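Local coordinates for endo alpha-1,4 polygalactosaminidase (Neosartorya fumigata, PDB 6OJ1), which hydrolyses alpha-1,4 linkages inside galactosamine-containing polymers and, by cutting them, disrupts microbial biofilms, at residues F86-Y91 with D148-Y153; G144-N149 with G185-G190; P226-E231 with N260-I265. One frame throughout, in Å; residues are numbered along the deposited sequence.

Interaction 1: F86-Y91 with D148-Y153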
ATOM      1  N   PHE A  86       4.050  -3.686  -3.283  1.00 17.30           N
ATOM      2  CA  PHE A  86       3.884  -4.550  -4.442  1.00 12.90           C
ATOM      3  C   PHE A  86       2.392  -4.793  -4.618  1.00 13.84           C
ATOM      4  O   PHE A  86       1.599  -4.545  -3.708  1.00 14.91           O
ATOM      5  CB  PHE A  86       4.645  -5.871  -4.294  1.00 15.26           C
ATOM      6  CG  PHE A  86       4.050  -6.818  -3.249  1.00 15.73           C
ATOM      7  CD1 PHE A  86       4.419  -6.716  -1.910  1.00 15.59           C
ATOM      8  CD2 PHE A  86       3.167  -7.834  -3.626  1.00 14.74           C
ATOM      9  CE1 PHE A  86       3.882  -7.590  -0.958  1.00 18.38           C
ATOM     10  CE2 PHE A  86       2.635  -8.701  -2.687  1.00 19.70           C
ATOM     11  CZ  PHE A  86       3.001  -8.591  -1.348  1.00 20.02           C
ATOM     12  N   SER A  87       2.009  -5.221  -5.809  1.00 13.44           N
ATOM     13  CA  SER A  87       0.602  -5.509  -6.070  1.00 14.53           C
ATOM     14  C   SER A  87       0.333  -6.963  -5.744  1.00 16.21           C
ATOM     15  O   SER A  87       0.898  -7.859  -6.379  1.00 17.76           O
ATOM     16  CB  SER A  87       0.218  -5.222  -7.520  1.00 15.81           C
ATOM     17  OG  SER A  87      -1.177  -5.465  -7.680  1.00 17.06           O
ATOM     18  N   ALA A  88      -0.545  -7.202  -4.765  1.00 14.59           N
ATOM     19  CA  ALA A  88      -0.911  -8.565  -4.428  1.00 15.24           C
ATOM     20  C   ALA A  88      -2.165  -9.027  -5.166  1.00 14.27           C
ATOM     21  O   ALA A  88      -2.354 -10.229  -5.342  1.00 15.42           O
ATOM     22  CB  ALA A  88      -1.116  -8.680  -2.915  1.00 16.80           C
ATOM     23  N   GLY A  89      -2.989  -8.103  -5.650  1.00 16.48           N
ATOM     24  CA  GLY A  89      -4.238  -8.489  -6.274  1.00 15.39           C
ATOM     25  C   GLY A  89      -4.340  -8.205  -7.754  1.00 15.23           C
ATOM     26  O   GLY A  89      -5.388  -8.474  -8.348  1.00 17.21           O
ATOM     27  N   SER A  90      -3.274  -7.681  -8.371  1.00 14.71           N
ATOM     28  CA  SER A  90      -3.279  -7.462  -9.810  1.00 13.60           C
ATOM     29  C   SER A  90      -2.027  -8.044 -10.453  1.00 18.58           C
ATOM     30  O   SER A  90      -0.938  -8.056  -9.864  1.00 16.63           O
ATOM     31  CB  SER A  90      -3.407  -5.976 -10.186  1.00 18.10           C
ATOM     32  OG  SER A  90      -2.144  -5.333 -10.194  1.00 19.88           O
ATOM     33  N   TYR A  91      -2.227  -8.556 -11.665  1.00 19.17           N
ATOM     34  CA  TYR A  91      -1.143  -8.904 -12.572  1.00 20.66           C
ATOM     35  C   TYR A  91      -0.642  -7.648 -13.273  1.00 18.95           C
ATOM     36  O   TYR A  91      -1.432  -6.924 -13.878  1.00 21.16           O
ATOM     37  CB  TYR A  91      -1.659  -9.906 -13.601  1.00 21.00           C
ATOM     38  CG  TYR A  91      -0.741 -10.164 -14.775  1.00 20.47           C
ATOM     39  CD1 TYR A  91       0.293 -11.081 -14.675  1.00 23.45           C
ATOM     40  CD2 TYR A  91      -0.946  -9.537 -15.994  1.00 22.63           C
ATOM     41  CE1 TYR A  91       1.119 -11.344 -15.749  1.00 21.12           C
ATOM     42  CE2 TYR A  91      -0.135  -9.791 -17.077  1.00 22.29           C
ATOM     43  CZ  TYR A  91       0.899 -10.698 -16.947  1.00 24.11           C
ATOM     44  OH  TYR A  91       1.697 -10.945 -18.032  1.00 28.20           O
ATOM     45  N   ASP A 148      -0.966  -4.151  -2.678  1.00 14.87           N
ATOM     46  CA  ASP A 148      -1.985  -3.375  -3.370  1.00 13.33           C
ATOM     47  C   ASP A 148      -3.077  -4.274  -3.924  1.00 16.12           C
ATOM     48  O   ASP A 148      -2.910  -5.494  -4.081  1.00 15.75           O
ATOM     49  CB  ASP A 148      -1.342  -2.566  -4.514  1.00 14.99           C
ATOM     50  CG  ASP A 148      -2.146  -1.342  -4.916  1.00 17.86           C
ATOM     51  OD1 ASP A 148      -3.230  -1.059  -4.334  1.00 16.07           O
ATOM     52  OD2 ASP A 148      -1.667  -0.622  -5.827  1.00 19.01           O
ATOM     53  N   ASN A 149      -4.216  -3.644  -4.192  1.00 15.15           N
ATOM     54  CA  ASN A 149      -5.311  -4.231  -4.971  1.00 19.44           C
ATOM     55  C   ASN A 149      -5.911  -5.450  -4.291  1.00 18.44           C
ATOM     56  O   ASN A 149      -6.186  -6.472  -4.925  1.00 16.94           O
ATOM     57  CB  ASN A 149      -4.829  -4.545  -6.383  1.00 19.09           C
ATOM     58  CG  ASN A 149      -4.397  -3.303  -7.112  1.00 19.99           C
ATOM     59  OD1 ASN A 149      -5.172  -2.341  -7.226  1.00 18.46           O
ATOM     60  ND2 ASN A 149      -3.142  -3.274  -7.555  1.00 19.26           N
ATOM     61  N   VAL A 150      -6.119  -5.343  -2.981  1.00 16.81           N
ATOM     62  CA  VAL A 150      -6.800  -6.397  -2.237  1.00 17.46           C
ATOM     63  C   VAL A 150      -8.305  -6.141  -2.183  1.00 19.51           C
ATOM     64  O   VAL A 150      -9.008  -6.734  -1.358  1.00 19.58           O
ATOM     65  CB  VAL A 150      -6.193  -6.580  -0.824  1.00 20.29           C
ATOM     66  CG1 VAL A 150      -4.726  -7.068  -0.934  1.00 18.12           C
ATOM     67  CG2 VAL A 150      -6.279  -5.300  -0.009  1.00 19.23           C
ATOM     68  N   ASP A 151      -8.805  -5.289  -3.078  1.00 18.19           N
ATOM     69  CA  ASP A 151     -10.200  -4.864  -3.106  1.00 21.94           C
ATOM     70  C   ASP A 151     -10.878  -5.207  -4.427  1.00 18.94           C
ATOM     71  O   ASP A 151     -11.791  -4.499  -4.857  1.00 20.42           O
ATOM     72  CB  ASP A 151     -10.328  -3.363  -2.834  1.00 20.90           C
ATOM     73  CG  ASP A 151      -9.544  -2.502  -3.836  1.00 22.53           C
ATOM     74  OD1 ASP A 151      -8.808  -3.049  -4.681  1.00 20.72           O
ATOM     75  OD2 ASP A 151      -9.669  -1.267  -3.773  1.00 20.75           O
ATOM     76  N   GLY A 152     -10.478  -6.328  -5.045  1.00 20.48           N
ATOM     77  CA  GLY A 152     -11.088  -6.748  -6.295  1.00 19.54           C
ATOM     78  C   GLY A 152     -12.588  -6.923  -6.198  1.00 20.36           C
ATOM     79  O   GLY A 152     -13.302  -6.645  -7.163  1.00 20.52           O
ATOM     80  N   TYR A 153     -13.083  -7.337  -5.022  1.00 18.74           N
ATOM     81  CA  TYR A 153     -14.522  -7.505  -4.802  1.00 18.29           C
ATOM     82  C   TYR A 153     -15.302  -6.219  -5.058  1.00 26.09           C
ATOM     83  O   TYR A 153     -16.503  -6.279  -5.346  1.00 27.31           O
ATOM     84  CB  TYR A 153     -14.806  -8.007  -3.370  1.00 23.08           C
ATOM     85  CG  TYR A 153     -14.352  -7.048  -2.292  1.00 18.19           C
ATOM     86  CD1 TYR A 153     -15.124  -5.950  -1.940  1.00 20.66           C
ATOM     87  CD2 TYR A 153     -13.117  -7.213  -1.663  1.00 20.05           C
ATOM     88  CE1 TYR A 153     -14.693  -5.041  -0.979  1.00 28.28           C
ATOM     89  CE2 TYR A 153     -12.682  -6.317  -0.701  1.00 18.89           C
ATOM     90  CZ  TYR A 153     -13.473  -5.234  -0.365  1.00 20.72           C
ATOM     91  OH  TYR A 153     -13.041  -4.332   0.593  1.00 20.92           O
TER

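Interaction 2: G144-N149 with G185-G190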
ATOM      1  N   GLY A 144       8.604  -3.587   6.158  1.00 18.16           N
ATOM      2  CA  GLY A 144       7.203  -3.941   6.041  1.00 19.54           C
ATOM      3  C   GLY A 144       6.863  -3.965   4.572  1.00 19.87           C
ATOM      4  O   GLY A 144       7.683  -3.615   3.722  1.00 17.51           O
ATOM      5  N   VAL A 145       5.635  -4.393   4.275  1.00 16.79           N
ATOM      6  CA  VAL A 145       5.167  -4.477   2.897  1.00 15.77           C
ATOM      7  C   VAL A 145       3.797  -3.819   2.792  1.00 16.13           C
ATOM      8  O   VAL A 145       3.019  -3.790   3.755  1.00 17.07           O
ATOM      9  CB  VAL A 145       5.113  -5.936   2.382  1.00 13.12           C
ATOM     10  CG1 VAL A 145       6.532  -6.546   2.274  1.00 17.04           C
ATOM     11  CG2 VAL A 145       4.229  -6.810   3.282  1.00 16.46           C
ATOM     12  N   ASP A 146       3.501  -3.307   1.591  1.00 15.68           N
ATOM     13  CA  ASP A 146       2.281  -2.553   1.291  1.00 17.45           C
ATOM     14  C   ASP A 146       1.618  -3.232   0.098  1.00 16.67           C
ATOM     15  O   ASP A 146       1.872  -2.858  -1.059  1.00 16.34           O
ATOM     16  CB  ASP A 146       2.634  -1.083   1.012  1.00 17.59           C
ATOM     17  CG  ASP A 146       1.452  -0.255   0.523  1.00 16.66           C
ATOM     18  OD1 ASP A 146       0.284  -0.664   0.696  1.00 17.55           O
ATOM     19  OD2 ASP A 146       1.698   0.823  -0.054  1.00 20.12           O
ATOM     20  N   PRO A 147       0.775  -4.246   0.335  1.00 18.21           N
ATOM     21  CA  PRO A 147       0.222  -5.058  -0.766  1.00 16.30           C
ATOM     22  C   PRO A 147      -1.022  -4.419  -1.369  1.00 18.43           C
ATOM     23  O   PRO A 147      -2.019  -4.186  -0.676  1.00 17.64           O
ATOM     24  CB  PRO A 147      -0.108  -6.401  -0.087  1.00 16.23           C
ATOM     25  CG  PRO A 147       0.544  -6.323   1.293  1.00 17.36           C
ATOM     26  CD  PRO A 147       0.510  -4.870   1.641  1.00 18.56           C
ATOM     27  N   ASP A 148      -0.966  -4.151  -2.678  1.00 14.87           N
ATOM     28  CA  ASP A 148      -1.985  -3.375  -3.370  1.00 13.33           C
ATOM     29  C   ASP A 148      -3.077  -4.274  -3.924  1.00 16.12           C
ATOM     30  O   ASP A 148      -2.910  -5.494  -4.081  1.00 15.75           O
ATOM     31  CB  ASP A 148      -1.342  -2.566  -4.514  1.00 14.99           C
ATOM     32  CG  ASP A 148      -2.146  -1.342  -4.916  1.00 17.86           C
ATOM     33  OD1 ASP A 148      -3.230  -1.059  -4.334  1.00 16.07           O
ATOM     34  OD2 ASP A 148      -1.667  -0.622  -5.827  1.00 19.01           O
ATOM     35  N   ASN A 149      -4.216  -3.644  -4.192  1.00 15.15           N
ATOM     36  CA  ASN A 149      -5.311  -4.231  -4.971  1.00 19.44           C
ATOM     37  C   ASN A 149      -5.911  -5.450  -4.291  1.00 18.44           C
ATOM     38  O   ASN A 149      -6.186  -6.472  -4.925  1.00 16.94           O
ATOM     39  CB  ASN A 149      -4.829  -4.545  -6.383  1.00 19.09           C
ATOM     40  CG  ASN A 149      -4.397  -3.303  -7.112  1.00 19.99           C
ATOM     41  OD1 ASN A 149      -5.172  -2.341  -7.226  1.00 18.46           O
ATOM     42  ND2 ASN A 149      -3.142  -3.274  -7.555  1.00 19.26           N
ATOM     43  N   GLY A 185       0.225  -3.752   6.149  1.00 19.57           N
ATOM     44  CA  GLY A 185      -0.965  -2.956   6.374  1.00 18.93           C
ATOM     45  C   GLY A 185      -2.005  -3.206   5.299  1.00 16.83           C
ATOM     46  O   GLY A 185      -1.730  -3.845   4.285  1.00 18.52           O
ATOM     47  N   LEU A 186      -3.205  -2.673   5.544  1.00 17.31           N
ATOM     48  CA  LEU A 186      -4.336  -2.815   4.635  1.00 18.33           C
ATOM     49  C   LEU A 186      -4.402  -1.620   3.685  1.00 18.24           C
ATOM     50  O   LEU A 186      -4.507  -0.477   4.130  1.00 19.56           O
ATOM     51  CB  LEU A 186      -5.644  -2.933   5.421  1.00 16.64           C
ATOM     52  CG  LEU A 186      -6.878  -3.116   4.539  1.00 19.28           C
ATOM     53  CD1 LEU A 186      -6.807  -4.493   3.829  1.00 17.76           C
ATOM     54  CD2 LEU A 186      -8.159  -2.984   5.356  1.00 21.51           C
ATOM     55  N   LYS A 187      -4.369  -1.890   2.382  1.00 16.03           N
ATOM     56  CA  LYS A 187      -4.509  -0.855   1.358  1.00 17.29           C
ATOM     57  C   LYS A 187      -5.995  -0.672   1.068  1.00 19.19           C
ATOM     58  O   LYS A 187      -6.635  -1.568   0.506  1.00 17.33           O
ATOM     59  CB  LYS A 187      -3.764  -1.259   0.091  1.00 14.27           C
ATOM     60  CG  LYS A 187      -3.870  -0.267  -1.071  1.00 15.86           C
ATOM     61  CD  LYS A 187      -3.224   1.077  -0.728  1.00 18.11           C
ATOM     62  CE  LYS A 187      -3.078   1.973  -1.970  1.00 18.41           C
ATOM     63  NZ  LYS A 187      -2.162   1.402  -3.000  1.00 17.96           N
ATOM     64  N   ASN A 188      -6.539   0.493   1.432  1.00 17.14           N
ATOM     65  CA  ASN A 188      -7.964   0.837   1.201  1.00 17.92           C
ATOM     66  C   ASN A 188      -8.831  -0.299   1.740  1.00 21.03           C
ATOM     67  O   ASN A 188      -8.645  -0.688   2.897  1.00 20.95           O
ATOM     68  CB  ASN A 188      -8.169   1.165  -0.271  1.00 18.41           C
ATOM     69  CG  ASN A 188      -7.400   2.388  -0.697  1.00 19.73           C
ATOM     70  OD1 ASN A 188      -7.413   3.408   0.003  1.00 21.50           O
ATOM     71  ND2 ASN A 188      -6.735   2.307  -1.838  1.00 18.13           N
ATOM     72  N   ALA A 189      -9.781  -0.826   0.961  1.00 19.04           N
ATOM     73  CA  ALA A 189     -10.566  -2.007   1.349  1.00 18.41           C
ATOM     74  C   ALA A 189     -11.259  -1.808   2.691  1.00 23.81           C
ATOM     75  O   ALA A 189     -11.282  -2.706   3.539  1.00 20.96           O
ATOM     76  CB  ALA A 189      -9.680  -3.260   1.376  1.00 18.79           C
ATOM     77  N   GLY A 190     -11.858  -0.625   2.880  1.00 20.57           N
ATOM     78  CA  GLY A 190     -12.438  -0.284   4.170  1.00 21.60           C
ATOM     79  C   GLY A 190     -13.484  -1.267   4.680  1.00 24.80           C
ATOM     80  O   GLY A 190     -13.646  -1.430   5.894  1.00 25.69           O
TER
HETATM   81  O   HOH W   1      -0.580  -1.029  -1.852  1.00 14.99           O
HETATM   82  O   HOH W   2       0.193   2.155  -1.716  1.00 20.75           O
HETATM   83  O   HOH W   3      -3.232  -4.562   1.817  1.00 17.77           O

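Interaction 3: P226-E231 with N260-I265. With NAG (2-acetamido-2-deoxy-beta-D-glucopyranose), chain F.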
ATOM      1  N   PRO A 226      -1.278   3.762  12.553  1.00 25.14           N
ATOM      2  CA  PRO A 226      -1.346   4.941  11.687  1.00 24.57           C
ATOM      3  C   PRO A 226      -2.171   4.674  10.435  1.00 23.27           C
ATOM      4  O   PRO A 226      -2.392   3.527  10.033  1.00 24.45           O
ATOM      5  CB  PRO A 226       0.125   5.217  11.338  1.00 25.58           C
ATOM      6  CG  PRO A 226       0.837   3.921  11.555  1.00 27.24           C
ATOM      7  CD  PRO A 226       0.085   3.201  12.646  1.00 27.20           C
ATOM      8  N   VAL A 227      -2.670   5.761   9.849  1.00 21.29           N
ATOM      9  CA  VAL A 227      -3.213   5.744   8.496  1.00 20.74           C
ATOM     10  C   VAL A 227      -2.239   6.532   7.636  1.00 23.76           C
ATOM     11  O   VAL A 227      -2.069   7.745   7.826  1.00 27.16           O
ATOM     12  CB  VAL A 227      -4.616   6.353   8.395  1.00 24.43           C
ATOM     13  CG1 VAL A 227      -5.047   6.353   6.920  1.00 23.98           C
ATOM     14  CG2 VAL A 227      -5.605   5.596   9.269  1.00 25.44           C
ATOM     15  N   PHE A 228      -1.608   5.846   6.701  1.00 20.95           N
ATOM     16  CA  PHE A 228      -0.738   6.491   5.723  1.00 21.48           C
ATOM     17  C   PHE A 228      -1.636   6.954   4.586  1.00 23.43           C
ATOM     18  O   PHE A 228      -2.107   6.152   3.774  1.00 20.86           O
ATOM     19  CB  PHE A 228       0.369   5.528   5.312  1.00 22.93           C
ATOM     20  CG  PHE A 228       1.261   5.169   6.462  1.00 24.15           C
ATOM     21  CD1 PHE A 228       1.933   6.171   7.158  1.00 23.23           C
ATOM     22  CD2 PHE A 228       1.410   3.850   6.878  1.00 23.35           C
ATOM     23  CE1 PHE A 228       2.752   5.870   8.250  1.00 22.95           C
ATOM     24  CE2 PHE A 228       2.230   3.536   7.962  1.00 26.45           C
ATOM     25  CZ  PHE A 228       2.899   4.548   8.651  1.00 22.73           C
ATOM     26  N   HIS A 229      -1.902   8.260   4.558  1.00 22.11           N
ATOM     27  CA  HIS A 229      -3.045   8.827   3.855  1.00 24.61           C
ATOM     28  C   HIS A 229      -2.571   9.654   2.669  1.00 24.66           C
ATOM     29  O   HIS A 229      -1.769  10.577   2.836  1.00 24.43           O
ATOM     30  CB  HIS A 229      -3.873   9.669   4.831  1.00 24.11           C
ATOM     31  CG  HIS A 229      -4.910  10.524   4.176  1.00 26.26           C
ATOM     32  ND1 HIS A 229      -5.024  11.873   4.437  1.00 25.88           N
ATOM     33  CD2 HIS A 229      -5.882  10.228   3.278  1.00 20.46           C
ATOM     34  CE1 HIS A 229      -6.018  12.374   3.725  1.00 30.40           C
ATOM     35  NE2 HIS A 229      -6.551  11.398   3.009  1.00 21.66           N
ATOM     36  N   ILE A 230      -3.083   9.337   1.476  1.00 22.04           N
ATOM     37  CA  ILE A 230      -2.717  10.029   0.238  1.00 20.89           C
ATOM     38  C   ILE A 230      -3.928  10.774  -0.300  1.00 24.23           C
ATOM     39  O   ILE A 230      -5.030  10.219  -0.351  1.00 20.84           O
ATOM     40  CB  ILE A 230      -2.207   9.045  -0.836  1.00 19.19           C
ATOM     41  CG1 ILE A 230      -1.166   8.082  -0.284  1.00 20.89           C
ATOM     42  CG2 ILE A 230      -1.644   9.806  -2.034  1.00 19.00           C
ATOM     43  CD1 ILE A 230      -0.839   6.954  -1.274  1.00 20.48           C
ATOM     44  N   GLU A 231      -3.725  12.027  -0.727  1.00 22.92           N
ATOM     45  CA  GLU A 231      -4.713  12.731  -1.532  1.00 22.62           C
ATOM     46  C   GLU A 231      -4.046  13.219  -2.809  1.00 26.82           C
ATOM     47  O   GLU A 231      -2.840  13.486  -2.834  1.00 25.79           O
ATOM     48  CB  GLU A 231      -5.353  13.915  -0.789  1.00 25.62           C
ATOM     49  CG  GLU A 231      -6.174  13.509   0.463  1.00 23.42           C
ATOM     50  CD  GLU A 231      -7.527  12.886   0.133  1.00 28.63           C
ATOM     51  OE1 GLU A 231      -8.105  13.217  -0.925  1.00 30.25           O
ATOM     52  OE2 GLU A 231      -8.024  12.072   0.948  1.00 28.83           O
ATOM     53  N   ASN A 260      -4.603  12.694  13.423  1.00 38.79           N
ATOM     54  CA  ASN A 260      -4.057  11.360  13.615  1.00 31.90           C
ATOM     55  C   ASN A 260      -3.708  10.660  12.306  1.00 30.67           C
ATOM     56  O   ASN A 260      -3.094   9.591  12.346  1.00 36.09           O
ATOM     57  CB  ASN A 260      -5.036  10.500  14.434  1.00 34.11           C
ATOM     58  CG  ASN A 260      -4.957  10.795  15.937  1.00 50.30           C
ATOM     59  OD1 ASN A 260      -4.019  11.436  16.403  1.00 51.93           O
ATOM     60  ND2 ASN A 260      -5.934  10.322  16.692  1.00 72.60           N
ATOM     61  N   PHE A 261      -4.054  11.237  11.153  1.00 31.70           N
ATOM     62  CA  PHE A 261      -3.687  10.661   9.859  1.00 26.23           C
ATOM     63  C   PHE A 261      -2.331  11.198   9.418  1.00 29.69           C
ATOM     64  O   PHE A 261      -2.013  12.371   9.634  1.00 30.87           O
ATOM     65  CB  PHE A 261      -4.733  10.989   8.787  1.00 28.60           C
ATOM     66  CG  PHE A 261      -6.027  10.200   8.898  1.00 34.51           C
ATOM     67  CD1 PHE A 261      -6.696  10.082  10.107  1.00 42.05           C
ATOM     68  CD2 PHE A 261      -6.581   9.600   7.779  1.00 31.14           C
ATOM     69  CE1 PHE A 261      -7.888   9.364  10.193  1.00 43.16           C
ATOM     70  CE2 PHE A 261      -7.774   8.882   7.863  1.00 27.51           C
ATOM     71  CZ  PHE A 261      -8.419   8.765   9.065  1.00 31.89           C
ATOM     72  N   SER A 262      -1.534  10.331   8.796  1.00 24.79           N
ATOM     73  CA  SER A 262      -0.239  10.727   8.246  1.00 25.26           C
ATOM     74  C   SER A 262      -0.454  11.067   6.779  1.00 28.54           C
ATOM     75  O   SER A 262      -0.354  10.211   5.905  1.00 25.64           O
ATOM     76  CB  SER A 262       0.787   9.618   8.421  1.00 24.71           C
ATOM     77  OG  SER A 262       0.988   9.359   9.798  1.00 26.06           O
ATOM     78  N   THR A 263      -0.759  12.333   6.506  1.00 27.21           N
ATOM     79  CA  THR A 263      -1.186  12.725   5.174  1.00 23.61           C
ATOM     80  C   THR A 263       0.010  13.117   4.319  1.00 26.57           C
ATOM     81  O   THR A 263       0.920  13.811   4.783  1.00 27.22           O
ATOM     82  CB  THR A 263      -2.187  13.879   5.248  1.00 27.11           C
ATOM     83  OG1 THR A 263      -3.348  13.453   5.982  1.00 29.70           O
ATOM     84  CG2 THR A 263      -2.604  14.315   3.846  1.00 29.23           C
ATOM     85  N   VAL A 264       0.008  12.647   3.068  1.00 22.93           N
ATOM     86  CA  VAL A 264       0.854  13.202   2.015  1.00 23.32           C
ATOM     87  C   VAL A 264      -0.035  13.684   0.877  1.00 27.47           C
ATOM     88  O   VAL A 264      -1.036  13.043   0.535  1.00 26.10           O
ATOM     89  CB  VAL A 264       1.895  12.194   1.482  1.00 25.67           C
ATOM     90  CG1 VAL A 264       3.014  12.010   2.486  1.00 23.10           C
ATOM     91  CG2 VAL A 264       1.231  10.850   1.122  1.00 21.93           C
ATOM     92  N   ILE A 265       0.341  14.811   0.287  1.00 23.07           N
ATOM     93  CA  ILE A 265      -0.254  15.290  -0.952  1.00 21.44           C
ATOM     94  C   ILE A 265       0.687  14.901  -2.079  1.00 21.87           C
ATOM     95  O   ILE A 265       1.881  15.222  -2.030  1.00 24.81           O
ATOM     96  CB  ILE A 265      -0.482  16.809  -0.891  1.00 26.16           C
ATOM     97  CG1 ILE A 265      -1.527  17.120   0.187  1.00 32.35           C
ATOM     98  CG2 ILE A 265      -0.901  17.351  -2.230  1.00 26.29           C
ATOM     99  CD1 ILE A 265      -1.443  18.521   0.718  1.00 36.05           C
TER
HETATM  100  C1  NAG F 416      -5.876  10.565  18.112  1.00 68.76           C
HETATM  101  C2  NAG F 416      -7.123  11.318  18.631  1.00 84.38           C
HETATM  102  C3  NAG F 416      -7.135  11.377  20.165  1.00 94.06           C
HETATM  103  C4  NAG F 416      -6.903  10.000  20.772  1.00 94.45           C
HETATM  104  C5  NAG F 416      -5.607   9.427  20.216  1.00 87.19           C
HETATM  105  C6  NAG F 416      -5.263   8.058  20.764  1.00 80.48           C
HETATM  106  C7  NAG F 416      -8.227  13.164  17.437  1.00 80.52           C
HETATM  107  C8  NAG F 416      -8.084  14.572  16.936  1.00 78.30           C
HETATM  108  N2  NAG F 416      -7.166  12.663  18.079  1.00 84.53           N
HETATM  109  O3  NAG F 416      -8.387  11.889  20.607  1.00 99.33           O
HETATM  110  O4  NAG F 416      -6.836  10.086  22.192  1.00 95.81           O
HETATM  111  O5  NAG F 416      -5.743   9.298  18.795  1.00 80.15           O
HETATM  112  O6  NAG F 416      -5.912   7.013  20.050  1.00 74.86           O
HETATM  113  O7  NAG F 416      -9.253  12.512  17.265  1.00 77.66           O
HETATM  114  O   HOH W   4      -1.215   8.164  11.323  1.00 25.33           O

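Interaction 1: F86-Y91 with D148-Y153
D148 and N149 meet the turn from S87 to G89 where two neighbouring parallel strands of the (beta/alpha)-barrel, 81-87 and 144-148, run out into their loops. D148 bonds on both sides of S87: its N gives to F86 O at 2.8 Å, and its O takes A88 N and also G89 N, both at 3.0 Å. The two bonds that share this one oxygen are both bent. G89 comes so close that its CA lies 3.1 Å from N149 O in a CA-H...O contact.

The side chain of N149 reaches back across the turn. Its CG stands beside its own backbone N (chi1 -62°), which brings ND2 to the two serines, and S90 CB packs 3.8 Å from N149 ND2. Outside this shell, S90 OG is hydrogen-bonded to E116 OE1 on the neighbouring strand 116-119, and W118 and L110 touch N149. The methyl of A88 turns to the helix 163-179, against F169 and L173, with V150 CG1 at the margin. At the centre of the polar cluster, N149 ND2 donates almost straight to S87 OG, 2.9 Å away and only 6° out of the amide plane.

Interaction 2: G144-N149 with G185-G190
K187 extends its ammonium group to D148, with NZ 3.0 Å from OD1 in a salt bridge whose hydrogen bond is weak. K187 CG, anti to the backbone N (chi1 178°), passes 3.4 Å from D148 OD1; bends at chi2 and chi4 then bring NZ back to that oxygen. D148 OD1 also takes a weak bond from N149 N, while the other oxygen, OD2, is hydrogen-bonded to Y85 OH on the adjacent strand, so both oxygens of the carboxylate are engaged.

D146 is served through water instead: both its carboxylate oxygens, OD1 and OD2, stay 4.9 Å from K187 NZ. One water donates weakly to D146 OD1 and accepts from NZ; a second donates to D146 OD2, at 2.6 Å, and accepts from NZ at 2.8 Å. The ammonium group thus serves D148 directly and two waters besides.

The backbones stand apart here, with the CA atoms of D148 and K187 5.9 Å from each other. P147 has no N-H to give, and its CD sits 3.6 Å from G185 O. A third water fills the ladder, donating to P147 O and G185 O and accepting from K187 N, so that all three main-chain groups are satisfied. Strand 144-148, helix 163-179 and strand 183-187 form one beta-alpha-beta unit, as is characteristic of a TIM barrel.

Interaction 3: P226-E231 with N260-I265
H229 and T263 sit side by side on neighbouring parallel strands, 227-231 and 261-266, which follow one another in a beta-alpha-beta unit of the barrel through helix 246-253. H229 ND1 and T263 OG1 are 2.8 Å apart in a nearly straight hydrogen bond at the ring edge, in its plane. T263 CG2 lies 3.5 Å from H229 ND1, well off the ring plane. With CG anti to its backbone N (chi1 168°), the imidazole is set against T263 and turned across F261, whose edge meets the imidazole face in a T-shaped pair with planes at 89°. V227 CB lies over one face of F261 in a CH-pi contact, with V227 CG1 3.7 Å from F261 CD2, and F255 closes on both rings from outside.

Between the strands the ladder is regular: V227 O takes S262 N, S262 O takes H229 N, H229 O takes V264 N at 2.7 Å, and V264 O takes E231 N. On the other side of the sheet, the one bearing F228 and I230, the packing is lighter across this pair: F228 CD1 meets S262 CB at 3.8 Å. I230 CG1 touches V264 CG2 at 3.9 Å, and W42 covers both of these aliphatic chains.

The contact opens at its N-terminal end. There a water takes the place of a rung, accepting from V227 N and donating to N260 O and S262 OG; the latter also hydrogen-bonds T40 O. N260 leads away from the sheet, partly exposed, and its ND2 is linked covalently to C1 of an N-acetylglucosamine.

Both imidazole nitrogens are engaged, because H229 NE2 donates to the anti lone pair of E231 OE2 at 2.6 Å. Gripped at two points, the ring is fixed in rotation, and the carboxylate, which also receives A209 N, would probably polarise the NE2-H bond.

How the interactions relate
All three contacts belong to the same barrel sheet and are largely buried, though interaction 3 has a sugar-bearing surface end. Interactions 1 and 2 touch and share D148 and N149: strand 144-148 has strand 81-87 on one flank and strand 183-187 on the other, and F86 N probably bonds D146 O between them. Interaction 3 lies across the chain's centre from interaction 1, their centres about 20 Å apart. Their chemistry differs accordingly. Interaction 1 is a loop junction held by main-chain and amide bonds; interaction 2, nearest the centre, relies on a lysine, aspartates and bridging waters; interaction 3 combines a backbone ladder of four direct bonds with aromatic packing.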